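PDB 3F67: putative dienelactone hydrolase from Klebsiella pneumoniae subsp. pneumoniae MGH 78578, which probably acts as an alpha/beta-hydrolase of the dienelactone hydrolase family, cleaving ester or lactone bonds in a substrate that is not established. Local coordinates for residues F42-E46 with H47-L51; V162-A165 with V166-A170; P81-K85 with E86-K90. All coordinates share one frame; numbering follows the deposited sequence. Where two conformers were deposited one is given.

In the fold
Contacts 1 and 3 lie near each other, while contact 2 lies across the chain's centre from contact 1. F42 of contact 1 packs on L83 of contact 3, CD1 to CD2 4.0 Å, although the two centres are about 19 Å apart. Contact 2 touches neither: its nearest atoms are about 20 Å from contact 1 and about 16 Å from contact 3. C123, H212 and D180 probably form a Cys-His-Asp triad, consistent with the family, with C123 on a probable nucleophile elbow; I48 of contact 1 comes near that elbow, and F84 of contact 3 near both elbow and triad, without touching. Contact 2 is structural packing against helices 124-133 and 185-197.

Contact 1 of 3, residues F42-E46 with H47-L51; sequences FGVHE and HIRDL
H45 caps the first turn of helix 46-57 with its ring: ND1 accepts the backbone N-H of H47 at 3.0 Å, an almost straight bond (172°) with the donor close to the ring plane. CG of H45 stands anti to the backbone N (chi1 -175°), which turns the ND1 edge of the imidazole toward the N-H of H47. The carbonyl of the same residue takes R49 N at 3.1 Å, and E46 O takes D50 N at 2.9 Å, so regular helical bonding begins at once. Beside the cap, V44 CG1 rests against R49 CG at 3.9 Å and I48 CG2 at 4.2 Å, meeting both side chains at about a right angle. V44 centres an inverse gamma turn, closed just before the cap by a weak bond from H45 N to G43 O. On the polar flank one water joins E46 and R49, donating to OE1 of E46 at 2.6 Å and accepting from NE of R49 at 2.9 Å. OE1 lies well out of the guanidinium plane and no N-H points at it, so any direct attraction is probably that of nearby charges. Outside the two segments, OE2 of E46 has a salt bridge with R53, NH2 of R49 with E8. The H45 ring stacks on Y218, V44 and R49 lie on Y21 of strand 16-25, V44 and I48 reach A64 of strand 61-65, and F42 packs against helix 80-88.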
# COMPACT_ATOMS: atom_id res chain seq x y z
N PHE A 42 -0.50 -11.95 0.70
CA PHE A 42 0.46 -12.98 0.32
C PHE A 42 1.87 -12.66 0.72
O PHE A 42 2.80 -13.45 0.43
CB PHE A 42 0.34 -13.30 -1.19
CG PHE A 42 -1.08 -13.54 -1.62
CD1 PHE A 42 -1.83 -14.58 -1.06
CD2 PHE A 42 -1.70 -12.68 -2.53
CE1 PHE A 42 -3.20 -14.80 -1.41
CE2 PHE A 42 -3.06 -12.89 -2.90
CZ PHE A 42 -3.81 -13.96 -2.31
N GLY A 43 2.06 -11.52 1.36
CA GLY A 43 3.39 -11.10 1.82
C GLY A 43 4.21 -10.52 0.69
O GLY A 43 3.67 -10.09 -0.35
N VAL A 44 5.53 -10.46 0.90
CA VAL A 44 6.39 -9.78 -0.14
C VAL A 44 6.70 -10.83 -1.21
O VAL A 44 7.80 -11.42 -1.30
CB VAL A 44 7.63 -9.10 0.49
CG1 VAL A 44 8.42 -8.32 -0.61
CG2 VAL A 44 7.17 -8.09 1.50
N HIS A 45 5.66 -11.11 -1.99
CA HIS A 45 5.63 -12.15 -3.06
C HIS A 45 6.54 -11.64 -4.18
O HIS A 45 6.85 -10.45 -4.24
CB HIS A 45 4.17 -12.18 -3.51
CG HIS A 45 3.83 -13.23 -4.53
ND1 HIS A 45 3.98 -13.03 -5.89
CD2 HIS A 45 3.31 -14.47 -4.39
CE1 HIS A 45 3.57 -14.10 -6.54
NE2 HIS A 45 3.17 -15.00 -5.65
N GLU A 46 6.96 -12.53 -5.09
CA GLU A 46 7.69 -12.08 -6.30
C GLU A 46 7.02 -10.91 -7.01
O GLU A 46 7.69 -10.02 -7.56
CB GLU A 46 7.80 -13.26 -7.27
CG GLU A 46 8.42 -12.89 -8.59
CD GLU A 46 9.87 -12.33 -8.46
OE1 GLU A 46 10.57 -12.58 -7.43
OE2 GLU A 46 10.29 -11.62 -9.39
N HIS A 47 5.69 -10.93 -7.06
CA HIS A 47 4.94 -9.85 -7.76
C HIS A 47 5.23 -8.50 -7.04
O HIS A 47 5.43 -7.50 -7.71
CB HIS A 47 3.44 -10.14 -7.72
CG HIS A 47 2.59 -9.01 -8.21
ND1 HIS A 47 2.74 -8.47 -9.48
CD2 HIS A 47 1.61 -8.30 -7.61
CE1 HIS A 47 1.88 -7.48 -9.63
NE2 HIS A 47 1.17 -7.36 -8.53
N ILE A 48 5.24 -8.50 -5.71
CA ILE A 48 5.49 -7.24 -4.98
C ILE A 48 6.93 -6.75 -5.24
O ILE A 48 7.18 -5.53 -5.41
CB ILE A 48 5.20 -7.40 -3.45
CG1 ILE A 48 3.73 -7.84 -3.23
CG2 ILE A 48 5.56 -6.10 -2.69
CD1 ILE A 48 2.67 -6.81 -3.75
N ARG A 49 7.87 -7.69 -5.28
CA ARG A 49 9.27 -7.36 -5.62
C ARG A 49 9.39 -6.76 -7.03
O ARG A 49 10.11 -5.78 -7.24
CB ARG A 49 10.17 -8.59 -5.43
CG ARG A 49 10.10 -9.17 -4.00
CD ARG A 49 10.69 -10.59 -3.95
NE ARG A 49 12.13 -10.64 -4.21
CZ ARG A 49 13.07 -10.92 -3.29
NH1 ARG A 49 14.34 -10.98 -3.64
NH2 ARG A 49 12.73 -11.16 -2.03
N ASP A 50 8.65 -7.33 -7.99
CA ASP A 50 8.54 -6.78 -9.37
C ASP A 50 8.01 -5.33 -9.33
O ASP A 50 8.58 -4.45 -9.99
CB ASP A 50 7.61 -7.69 -10.19
CG ASP A 50 7.52 -7.34 -11.66
OD1 ASP A 50 8.43 -6.67 -12.21
OD2 ASP A 50 6.53 -7.80 -12.29
N LEU A 51 6.95 -5.08 -8.57
CA LEU A 51 6.43 -3.73 -8.44
C LEU A 51 7.47 -2.75 -7.88
O LEU A 51 7.52 -1.61 -8.33
CB LEU A 51 5.13 -3.71 -7.60
CG LEU A 51 3.97 -4.53 -8.24
CD1 LEU A 51 2.75 -4.38 -7.36
CD2 LEU A 51 3.64 -4.13 -9.69
O HOH W 1 12.61 -10.93 -7.08

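Contact 2 of 3, residues V162-A165 with V166-A170; sequences VDIA and VDLNA
I164 and L168 meet through the ends of their side chains, CD1 of the isoleucine 4.1 Å from CD2 of the leucine, the two running obliquely to one another. CG1 of I164 sits between its backbone N and carbonyl carbon (chi1 52°), a crowded setting that turns the ethyl branch to the same flank as the leucine. The other leucine branch, CD1, lies over the backbone of A165, 3.7 Å from its CA, with the A165 methyl a looser neighbour at 4.4 Å. V166 faces another way: its CG1 comes back to 3.4 Å from D163 O, a carbon-to-carbonyl contact.

The backbone holds these groups in place with two overlapping turns, each closed by an i+3 to i bond. D167 N donates to I164 O at 2.7 Å and L168 N to A165 O at 3.3 Å. In each the donor stands above the carbonyl plane, 50° out in the first and 66° in the second. Water enters at two points. One molecule donates to V162 O and accepts from V166 N, bridging a separation of four residues; another donates to A165 O at 3.0 Å and more weakly to L168 O. OD2 of D163 forms a salt bridge with K153 and accepts a hydrogen bond from the backbone N of H160.

I164 and L168 reach helix 124-133, through L131 and through W130 and A133 respectively, while A165 and L168 lie on helix 185-197. The arrangement is a short, weakly bonded helical turn running out through successive i+3 to i turns into the loop before strand 172-177, a helix-to-strand connection of the alpha/beta-hydrolase sandwich.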
# COMPACT_ATOMS: atom_id res chain seq x y z
N VAL A 162 -13.47 4.50 6.11
CA VAL A 162 -14.59 5.45 6.26
C VAL A 162 -14.45 6.22 7.56
O VAL A 162 -14.78 7.39 7.60
CB VAL A 162 -15.98 4.79 6.20
CG1 VAL A 162 -16.35 4.39 4.75
CG2 VAL A 162 -16.07 3.62 7.16
N ASP A 163 -13.90 5.57 8.59
CA ASP A 163 -13.78 6.19 9.96
C ASP A 163 -12.68 7.25 10.08
O ASP A 163 -12.72 8.11 10.97
CB ASP A 163 -13.49 5.10 11.01
CG ASP A 163 -14.55 4.08 11.08
OD1 ASP A 163 -15.76 4.44 11.22
OD2 ASP A 163 -14.23 2.88 10.96
N ILE A 164 -11.67 7.15 9.20
CA ILE A 164 -10.49 8.00 9.35
C ILE A 164 -10.39 9.06 8.30
O ILE A 164 -9.46 9.86 8.32
CB ILE A 164 -9.17 7.17 9.46
CG1 ILE A 164 -9.01 6.14 8.32
CG2 ILE A 164 -9.20 6.41 10.76
CD1 ILE A 164 -8.67 6.71 6.95
N ALA A 165 -11.37 9.10 7.39
CA ALA A 165 -11.38 10.10 6.33
C ALA A 165 -11.18 11.49 6.97
O ALA A 165 -10.46 12.37 6.50
CB ALA A 165 -12.70 10.03 5.50
N VAL A 166 -11.81 11.65 8.12
CA VAL A 166 -11.69 12.85 8.87
C VAL A 166 -10.26 13.28 9.28
O VAL A 166 -10.00 14.47 9.47
CB VAL A 166 -12.67 12.79 10.12
CG1 VAL A 166 -12.48 11.47 10.91
CG2 VAL A 166 -12.52 14.03 10.98
N ASP A 167 -9.33 12.32 9.41
CA ASP A 167 -7.96 12.54 9.93
C ASP A 167 -6.90 12.45 8.80
O ASP A 167 -5.71 12.55 9.05
CB ASP A 167 -7.61 11.48 11.00
CG ASP A 167 -8.46 11.62 12.27
OD1 ASP A 167 -8.89 12.74 12.60
OD2 ASP A 167 -8.70 10.60 12.93
N LEU A 168 -7.34 12.29 7.56
CA LEU A 168 -6.40 12.23 6.43
C LEU A 168 -5.45 13.46 6.35
O LEU A 168 -5.89 14.62 6.48
CB LEU A 168 -7.16 12.01 5.11
CG LEU A 168 -7.75 10.62 4.93
CD1 LEU A 168 -8.73 10.62 3.74
CD2 LEU A 168 -6.64 9.48 4.79
N ASN A 169 -4.16 13.17 6.16
CA ASN A 169 -3.06 14.15 6.22
C ASN A 169 -2.51 14.48 4.84
O ASN A 169 -1.82 15.49 4.68
CB ASN A 169 -1.87 13.60 7.05
CG ASN A 169 -2.24 13.33 8.50
OD1 ASN A 169 -2.01 12.23 9.02
ND2 ASN A 169 -2.79 14.32 9.15
N ALA A 170 -2.78 13.60 3.87
CA ALA A 170 -2.13 13.59 2.55
C ALA A 170 -3.17 13.26 1.49
O ALA A 170 -4.16 12.55 1.80
CB ALA A 170 -1.05 12.47 2.50
O HOH W 2 -14.46 9.89 8.60
O HOH W 3 -9.24 15.12 6.05

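Contact 3 of 3, residues P81-K85 with E86-K90; sequences PTLFK and ELVSK
The F84 ring meets V88 obliquely: its CD2 is 3.7 Å from V88 CB, and CD2 and CE2 both lie close to CG1. The two side chains run side by side and point the same way. CG1 of V88 stands anti to its backbone N (chi1 180°), placing that methyl alongside the phenyl, while CG2 turns to L83, 4.2 Å from its CG. The other flat group, the E86 carboxylate, has K85 as its neighbour: the extended lysine chain runs alongside, with CE 3.7 Å from OE2. The ammonium remains beyond salt-bridge distance, although the opposite charges probably attract. On another flank L83 CD1 packs against L87 CD2 at 3.8 Å, the two leucines crossing at a slant, and T82 CG2 touches E86 CG.

Beneath the side chains the bonding changes register. E86 N still donates to T82 O, an ordinary four-residue step. L83 O then receives both L87 N and V88 N, the latter straighter at 166° against 140°. F84 O is likewise gripped twice, by S89 N at 2.9 Å and by S89 OG at 3.0 Å; the hydroxyl is the donor and comes from above the carbonyl plane. The serine side chain thus reinforces the five-residue link formed by its own backbone. A water donates to K85 O and accepts a weak bond from K90 NZ.

T82 OG1 is hydrogen-bonded to OD2 of D79, L87 lies on Q71 and V88 on I41. The double acceptance at L83 and the bond from S89 to F84 mark a pi-type widening at the C-terminal end of helix 80-88, which leads into the loop before helix 93-108.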
# COMPACT_ATOMS: atom_id res chain seq x y z
N PRO A 81 -9.06 -18.64 2.94
CA PRO A 81 -9.76 -18.51 4.23
C PRO A 81 -8.90 -18.82 5.46
O PRO A 81 -9.01 -18.12 6.48
CB PRO A 81 -10.89 -19.55 4.10
CG PRO A 81 -11.21 -19.50 2.64
CD PRO A 81 -9.84 -19.44 1.98
N THR A 82 -8.06 -19.86 5.40
CA THR A 82 -7.20 -20.22 6.53
C THR A 82 -6.12 -19.15 6.74
O THR A 82 -5.77 -18.81 7.87
CB THR A 82 -6.60 -21.59 6.33
OG1 THR A 82 -7.67 -22.54 6.16
CG2 THR A 82 -5.85 -22.08 7.58
N LEU A 83 -5.57 -18.65 5.64
CA LEU A 83 -4.60 -17.56 5.71
C LEU A 83 -5.21 -16.36 6.42
O LEU A 83 -4.59 -15.77 7.32
CB LEU A 83 -4.12 -17.16 4.31
CG LEU A 83 -3.26 -15.90 4.12
CD1 LEU A 83 -2.00 -15.98 5.01
CD2 LEU A 83 -2.91 -15.70 2.63
N PHE A 84 -6.42 -15.99 6.02
CA PHE A 84 -7.12 -14.87 6.67
C PHE A 84 -7.34 -15.10 8.15
O PHE A 84 -6.95 -14.27 8.99
CB PHE A 84 -8.46 -14.61 5.98
CG PHE A 84 -8.44 -13.45 5.09
CD1 PHE A 84 -8.70 -13.58 3.73
CD2 PHE A 84 -8.10 -12.21 5.59
CE1 PHE A 84 -8.66 -12.47 2.91
CE2 PHE A 84 -8.04 -11.11 4.77
CZ PHE A 84 -8.32 -11.23 3.44
N LYS A 85 -7.93 -16.24 8.47
CA LYS A 85 -8.29 -16.59 9.86
C LYS A 85 -7.09 -16.75 10.81
O LYS A 85 -7.10 -16.22 11.94
CB LYS A 85 -9.15 -17.85 9.89
CG LYS A 85 -9.63 -18.30 11.28
CD LYS A 85 -10.58 -19.49 11.11
CE LYS A 85 -10.92 -20.17 12.43
NZ LYS A 85 -11.83 -21.36 12.22
N GLU A 86 -6.07 -17.47 10.37
CA GLU A 86 -4.98 -17.85 11.25
C GLU A 86 -3.79 -16.87 11.25
O GLU A 86 -2.98 -16.87 12.18
CB GLU A 86 -4.49 -19.27 10.92
CG GLU A 86 -5.59 -20.35 10.95
CD GLU A 86 -6.28 -20.54 12.31
OE1 GLU A 86 -5.74 -20.12 13.36
OE2 GLU A 86 -7.38 -21.15 12.32
N LEU A 87 -3.71 -16.04 10.22
CA LEU A 87 -2.60 -15.09 10.14
C LEU A 87 -3.06 -13.64 9.97
O LEU A 87 -2.82 -12.81 10.85
CB LEU A 87 -1.63 -15.48 9.01
CG LEU A 87 -0.43 -14.55 8.80
CD1 LEU A 87 0.36 -14.37 10.13
CD2 LEU A 87 0.48 -15.16 7.73
N VAL A 88 -3.72 -13.31 8.86
CA VAL A 88 -4.02 -11.90 8.57
C VAL A 88 -4.78 -11.23 9.73
O VAL A 88 -4.47 -10.09 10.13
CB VAL A 88 -4.82 -11.71 7.26
CG1 VAL A 88 -5.11 -10.21 7.01
CG2 VAL A 88 -4.02 -12.30 6.04
N SER A 89 -5.75 -11.96 10.28
CA SER A 89 -6.67 -11.44 11.29
C SER A 89 -6.00 -11.35 12.66
O SER A 89 -6.61 -10.93 13.65
CB SER A 89 -7.93 -12.31 11.32
OG SER A 89 -8.67 -12.12 10.12
N LYS A 90 -4.73 -11.75 12.71
CA LYS A 90 -3.96 -11.66 13.94
C LYS A 90 -2.88 -10.57 13.90
O LYS A 90 -2.14 -10.39 14.88
CB LYS A 90 -3.36 -13.05 14.28
CG LYS A 90 -4.45 -14.12 14.45
CD LYS A 90 -3.99 -15.30 15.25
CE LYS A 90 -5.07 -16.39 15.32
NZ LYS A 90 -6.34 -15.91 15.96
O HOH W 4 -8.78 -14.99 13.73